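Local coordinates for protein putative isochorismatase hydrolase (PDB 3LQY) that probably acts as a hydrolase of the isochorismatase-like family, with a natural substrate that remains to be established, at residues 10-15 with 52-57; 14-19 with 74-79. All blocks are in the same frame, centred on the assembly; numbering follows the deposited sequence.

How the contacts relate
Contact 1 and contact 2 follow one piece of chain as it leaves the sheet. In contact 1, strand 8-13 lies beside strand 54-59 in the buried centre of the domain. Contact 2 begins where that strand ends and ties the following loop to residues 74-79. Asp14 and Phe15 belong to both, the contact centres are 14 Å apart, and Ile78 CD1 packs on His56 CB at 4.0 Å. Asp14, at the turning point, makes a weak, long ion pair with Lys93. This is consistent with the Asp-Lys-Cys site of isochorismatase-like hydrolases, whose cysteine probably corresponds to Cys126, found here as 3-sulfinoalanine.

Contact 1. Residues 10-15 with 52-57; sequences LLLIDF and LPVVHV
Leu12 meets the carbonyl of Val55 with both its backbone N-H and its side chain. The CB of Leu12 stands 4.2 Å from Val55 O, the carbonyl that accepts the Leu12 N-H. With CG beside the backbone N (chi1 -53°), the CD1 branch swings over the neighbouring strand, where it reaches Val55 O at 3.4 Å. The same methyl touches Val54 CG1 at 3.5 Å and sits 4.2 Å from the centroid of the His56 imidazole, 26° off the ring normal, a CH-pi contact over the face. Leu12 also packs on Val119 of strand 115-121. The hydrogen bond of His56 NE2 to Glu88 satisfies that nitrogen, which probably makes a histidine acceptable on this largely apolar face.

The two strands are in-register parallel neighbours in the central sheet of the alpha/beta fold, joined by a beta-alpha-beta crossover through helix 33-49, whose Leu44 and Phe47 pack on Val54. Leu10, Leu12 and Asp14 direct their N-H groups to this partner, and Leu10 O and Leu12 O accept in return, the first from Val55 N at 2.7 Å; the backbones of Leu11 and Ile13 bond instead to strand 115-121.

On the opposite face the beta-branched Val57, well suited to a strand, receives two aliphatic tips on CG2: Ile13 CD1 alongside at 3.7 Å, and Leu11 CD1 crossing it at 3.8 Å. The last rung runs from Asp14 N to Val57 O at 2.9 Å, with the donor 41° above the carbonyl plane.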
loop_
_atom_site.group_PDB
_atom_site.type_symbol
_atom_site.label_atom_id
_atom_site.label_comp_id
_atom_site.label_asym_id
_atom_site.label_seq_id
_atom_site.Cartn_x
_atom_site.Cartn_y
_atom_site.Cartn_z
ATOM N N LEU A 10 10.239 -0.306 1.001
ATOM C CA LEU A 10 8.947 0.375 1.192
ATOM C C LEU A 10 8.058 -0.008 0.019
ATOM O O LEU A 10 8.459 0.088 -1.142
ATOM C CB LEU A 10 9.120 1.882 1.326
ATOM C CG LEU A 10 7.904 2.822 1.321
ATOM C CD1 LEU A 10 7.163 2.756 2.700
ATOM C CD2 LEU A 10 8.412 4.230 0.943
ATOM N N LEU A 11 6.869 -0.508 0.349
ATOM C CA LEU A 11 5.937 -1.071 -0.622
ATOM C C LEU A 11 4.672 -0.258 -0.571
ATOM O O LEU A 11 3.915 -0.284 0.424
ATOM C CB LEU A 11 5.642 -2.531 -0.313
ATOM C CG LEU A 11 4.860 -3.366 -1.327
ATOM C CD1 LEU A 11 5.527 -3.368 -2.667
ATOM C CD2 LEU A 11 4.745 -4.795 -0.810
ATOM N N LEU A 12 4.426 0.469 -1.642
ATOM C CA LEU A 12 3.307 1.351 -1.671
ATOM C C LEU A 12 2.238 0.713 -2.529
ATOM O O LEU A 12 2.411 0.518 -3.738
ATOM C CB LEU A 12 3.740 2.714 -2.254
ATOM C CG LEU A 12 4.966 3.366 -1.558
ATOM C CD1 LEU A 12 6.327 2.948 -2.166
ATOM C CD2 LEU A 12 4.842 4.892 -1.534
ATOM N N ILE A 13 1.104 0.424 -1.912
ATOM C CA ILE A 13 0.008 -0.288 -2.575
ATOM C C ILE A 13 -1.073 0.664 -3.035
ATOM O O ILE A 13 -1.808 1.202 -2.229
ATOM C CB ILE A 13 -0.654 -1.332 -1.600
ATOM C CG1 ILE A 13 0.387 -2.323 -1.065
ATOM C CG2 ILE A 13 -1.776 -2.076 -2.341
ATOM C CD1 ILE A 13 1.029 -3.204 -2.134
ATOM N N ASP A 14 -1.122 0.907 -4.349
ATOM C CA ASP A 14 -2.245 1.516 -5.005
ATOM C C ASP A 14 -2.621 2.884 -4.469
ATOM O O ASP A 14 -3.799 3.152 -4.252
ATOM C CB ASP A 14 -3.503 0.628 -4.996
ATOM C CG ASP A 14 -3.320 -0.720 -5.680
ATOM O OD1 ASP A 14 -2.262 -0.980 -6.259
ATOM O OD2 ASP A 14 -4.271 -1.567 -5.570
ATOM N N PHE A 15 -1.653 3.788 -4.335
ATOM C CA PHE A 15 -2.007 5.155 -4.002
ATOM C C PHE A 15 -2.370 5.839 -5.339
ATOM O O PHE A 15 -1.601 6.630 -5.874
ATOM C CB PHE A 15 -0.843 5.884 -3.308
ATOM C CG PHE A 15 -0.894 5.885 -1.802
ATOM C CD1 PHE A 15 -2.000 6.381 -1.126
ATOM C CD2 PHE A 15 0.189 5.461 -1.062
ATOM C CE1 PHE A 15 -2.031 6.454 0.216
ATOM C CE2 PHE A 15 0.171 5.525 0.312
ATOM C CZ PHE A 15 -0.953 6.009 0.968
ATOM N N LEU A 52 17.648 3.112 0.604
ATOM C CA LEU A 52 16.736 1.986 0.514
ATOM C C LEU A 52 15.779 1.679 -0.626
ATOM O O LEU A 52 15.345 2.601 -1.359
ATOM C CB LEU A 52 15.975 2.168 1.831
ATOM C CG LEU A 52 16.732 1.765 3.095
ATOM C CD1 LEU A 52 18.092 2.414 3.203
ATOM C CD2 LEU A 52 15.911 2.064 4.333
ATOM N N PRO A 53 15.484 0.384 -0.818
ATOM C CA PRO A 53 14.559 -0.038 -1.859
ATOM C C PRO A 53 13.131 0.529 -1.695
ATOM O O PRO A 53 12.581 0.552 -0.580
ATOM C CB PRO A 53 14.554 -1.566 -1.707
ATOM C CG PRO A 53 15.825 -1.880 -1.091
ATOM C CD PRO A 53 16.068 -0.779 -0.129
ATOM N N VAL A 54 12.564 0.982 -2.810
ATOM C CA VAL A 54 11.178 1.436 -2.885
ATOM C C VAL A 54 10.489 0.706 -4.038
ATOM O O VAL A 54 10.978 0.758 -5.183
ATOM C CB VAL A 54 11.096 2.950 -3.121
ATOM C CG1 VAL A 54 9.652 3.387 -3.231
ATOM C CG2 VAL A 54 11.766 3.676 -1.984
ATOM N N VAL A 55 9.385 0.007 -3.729
ATOM C CA VAL A 55 8.591 -0.670 -4.753
ATOM C C VAL A 55 7.135 -0.209 -4.707
ATOM O O VAL A 55 6.530 -0.099 -3.625
ATOM C CB VAL A 55 8.615 -2.188 -4.635
ATOM C CG1 VAL A 55 7.834 -2.831 -5.781
ATOM C CG2 VAL A 55 10.024 -2.724 -4.599
ATOM N N HIS A 56 6.592 0.040 -5.901
ATOM C CA HIS A 56 5.205 0.480 -6.052
ATOM C C HIS A 56 4.325 -0.602 -6.653
ATOM O O HIS A 56 4.756 -1.395 -7.518
ATOM C CB HIS A 56 5.132 1.719 -6.991
ATOM C CG HIS A 56 6.037 2.838 -6.590
ATOM N ND1 HIS A 56 5.608 3.908 -5.833
ATOM C CD2 HIS A 56 7.354 3.054 -6.844
ATOM C CE1 HIS A 56 6.620 4.750 -5.666
ATOM N NE2 HIS A 56 7.692 4.244 -6.250
ATOM N N VAL A 57 3.063 -0.575 -6.256
ATOM C CA VAL A 57 2.090 -1.497 -6.802
ATOM C C VAL A 57 0.934 -0.639 -7.276
ATOM O O VAL A 57 0.598 0.310 -6.619
ATOM C CB VAL A 57 1.633 -2.497 -5.751
ATOM C CG1 VAL A 57 0.452 -3.271 -6.269
ATOM C CG2 VAL A 57 2.818 -3.443 -5.363
#

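Contact 2. Residues 14-19 with 74-79; sequences DFQNDY and DGAKIH
Phe15 offers its carbonyl O to His79 N at 2.9 Å, an almost straight bond in the carbonyl plane. Phe15 is the centre of an inverse gamma turn, which redirects the chain as it leaves the sheet. Gln16 follows with an extended side chain (chi2 162°) long enough to carry NE2 to Ala76 O at 2.8 Å, approaching tilted from the carbonyl plane; NE2 also bonds to His59 O. Asn17, with a shorter side chain, reaches the same loop. Its backbone N meets Lys77 O, while ND2 binds Asp74 O at 2.9 Å in the plane of the amide and holds a water that bridges to Ile78 O. Its OD1 lies 3.2 Å from His79 CD2, amide and ring planes 76° apart. Asp18 N uses a lone pair of Gly75 O at 2.7 Å. Glycine suits this spot: its CA lies 3.5 Å from Asp18 OD1, and a beta carbon would point into that oxygen. The carboxylate turns to Lys27 N and Phe69 N. Four successive carbonyls, Asp74 to Lys77, thus accept from residues 16-18: side-chain amides supplement backbone N-H groups where, apart from the short 3-10 turn at 17-19, neither segment has regular structure, which should fix the two loops' relative position.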
loop_
_atom_site.group_PDB
_atom_site.type_symbol
_atom_site.label_atom_id
_atom_site.label_comp_id
_atom_site.label_asym_id
_atom_site.label_seq_id
_atom_site.Cartn_x
_atom_site.Cartn_y
_atom_site.Cartn_z
ATOM N N ASP A 14 -1.122 0.907 -4.349
ATOM C CA ASP A 14 -2.245 1.516 -5.005
ATOM C C ASP A 14 -2.621 2.884 -4.469
ATOM O O ASP A 14 -3.799 3.152 -4.252
ATOM C CB ASP A 14 -3.503 0.628 -4.996
ATOM C CG ASP A 14 -3.320 -0.720 -5.680
ATOM O OD1 ASP A 14 -2.262 -0.980 -6.259
ATOM O OD2 ASP A 14 -4.271 -1.567 -5.570
ATOM N N PHE A 15 -1.653 3.788 -4.335
ATOM C CA PHE A 15 -2.007 5.155 -4.002
ATOM C C PHE A 15 -2.370 5.839 -5.339
ATOM O O PHE A 15 -1.601 6.630 -5.874
ATOM C CB PHE A 15 -0.843 5.884 -3.308
ATOM C CG PHE A 15 -0.894 5.885 -1.802
ATOM C CD1 PHE A 15 -2.000 6.381 -1.126
ATOM C CD2 PHE A 15 0.189 5.461 -1.062
ATOM C CE1 PHE A 15 -2.031 6.454 0.216
ATOM C CE2 PHE A 15 0.171 5.525 0.312
ATOM C CZ PHE A 15 -0.953 6.009 0.968
ATOM N N GLN A 16 -3.516 5.456 -5.908
ATOM C CA GLN A 16 -3.944 5.848 -7.224
ATOM C C GLN A 16 -5.059 6.874 -7.166
ATOM O O GLN A 16 -5.835 6.945 -6.214
ATOM C CB GLN A 16 -4.368 4.627 -8.030
ATOM C CG GLN A 16 -3.206 3.707 -8.339
ATOM C CD GLN A 16 -3.672 2.341 -8.743
ATOM O OE1 GLN A 16 -3.611 1.407 -7.935
ATOM N NE2 GLN A 16 -4.146 2.195 -9.955
ATOM N N ASN A 17 -5.075 7.740 -8.187
ATOM C CA ASN A 17 -5.972 8.879 -8.208
ATOM C C ASN A 17 -7.424 8.607 -7.875
ATOM O O ASN A 17 -8.063 9.380 -7.136
ATOM C CB ASN A 17 -5.908 9.543 -9.586
ATOM C CG ASN A 17 -4.632 10.352 -9.784
ATOM O OD1 ASN A 17 -4.116 10.955 -8.845
ATOM N ND2 ASN A 17 -4.115 10.354 -11.005
ATOM N N ASP A 18 -7.998 7.551 -8.444
ATOM C CA ASP A 18 -9.435 7.228 -8.129
ATOM C C ASP A 18 -9.822 7.112 -6.656
ATOM O O ASP A 18 -11.020 7.143 -6.320
ATOM C CB ASP A 18 -9.934 5.972 -8.883
ATOM C CG ASP A 18 -10.293 6.225 -10.357
ATOM O OD1 ASP A 18 -10.715 7.349 -10.700
ATOM O OD2 ASP A 18 -10.131 5.296 -11.198
ATOM N N TYR A 19 -8.826 6.963 -5.794
ATOM C CA TYR A 19 -9.025 6.869 -4.353
ATOM C C TYR A 19 -9.102 8.172 -3.598
ATOM O O TYR A 19 -9.542 8.204 -2.474
ATOM C CB TYR A 19 -7.931 5.990 -3.712
ATOM C CG TYR A 19 -8.056 4.483 -3.911
ATOM C CD1 TYR A 19 -9.276 3.897 -4.197
ATOM C CD2 TYR A 19 -6.952 3.658 -3.738
ATOM C CE1 TYR A 19 -9.410 2.516 -4.277
ATOM C CE2 TYR A 19 -7.045 2.250 -3.834
ATOM C CZ TYR A 19 -8.293 1.696 -4.122
ATOM O OH TYR A 19 -8.391 0.338 -4.245
ATOM N N ASP A 74 -6.366 8.041 -16.430
ATOM C CA ASP A 74 -5.668 8.887 -15.456
ATOM C C ASP A 74 -6.074 8.477 -14.012
ATOM O O ASP A 74 -5.297 8.659 -13.066
ATOM C CB ASP A 74 -5.932 10.384 -15.681
ATOM C CG ASP A 74 -5.483 10.866 -17.048
ATOM O OD1 ASP A 74 -4.686 10.167 -17.730
ATOM O OD2 ASP A 74 -5.910 11.977 -17.438
ATOM N N GLY A 75 -7.277 7.903 -13.853
ATOM C CA GLY A 75 -7.787 7.585 -12.521
ATOM C C GLY A 75 -6.987 6.445 -11.889
ATOM O O GLY A 75 -6.915 6.312 -10.644
ATOM N N ALA A 76 -6.352 5.647 -12.753
ATOM C CA ALA A 76 -5.511 4.499 -12.339
ATOM C C ALA A 76 -4.042 4.847 -12.202
ATOM O O ALA A 76 -3.236 3.987 -11.885
ATOM C CB ALA A 76 -5.650 3.352 -13.334
ATOM N N LYS A 77 -3.690 6.096 -12.433
ATOM C CA LYS A 77 -2.306 6.558 -12.279
ATOM C C LYS A 77 -2.013 6.791 -10.806
ATOM O O LYS A 77 -2.898 7.190 -10.070
ATOM C CB LYS A 77 -2.080 7.860 -13.071
ATOM C CG LYS A 77 -2.149 7.687 -14.558
ATOM C CD LYS A 77 -1.953 9.065 -15.300
ATOM C CE LYS A 77 -2.025 8.920 -16.797
ATOM N NZ LYS A 77 -2.035 10.280 -17.431
ATOM N N ILE A 78 -0.762 6.555 -10.395
ATOM C CA ILE A 78 -0.307 6.858 -9.035
ATOM C C ILE A 78 -0.406 8.368 -8.839
ATOM O O ILE A 78 0.013 9.183 -9.719
ATOM C CB ILE A 78 1.167 6.471 -8.824
ATOM C CG1 ILE A 78 1.330 4.957 -8.871
ATOM C CG2 ILE A 78 1.707 7.071 -7.510
ATOM C CD1 ILE A 78 2.779 4.493 -8.724
ATOM N N HIS A 79 -0.917 8.733 -7.680
ATOM C CA HIS A 79 -1.153 10.081 -7.302
ATOM C C HIS A 79 0.203 10.791 -7.205
ATOM O O HIS A 79 1.187 10.149 -6.800
ATOM C CB HIS A 79 -1.889 10.107 -5.982
ATOM C CG HIS A 79 -2.421 11.450 -5.624
ATOM N ND1 HIS A 79 -1.742 12.308 -4.791
ATOM C CD2 HIS A 79 -3.581 12.066 -5.937
ATOM C CE1 HIS A 79 -2.442 13.415 -4.641
ATOM N NE2 HIS A 79 -3.549 13.312 -5.355
HETATM O O HOH W 1 -1.108 11.181 -11.320
#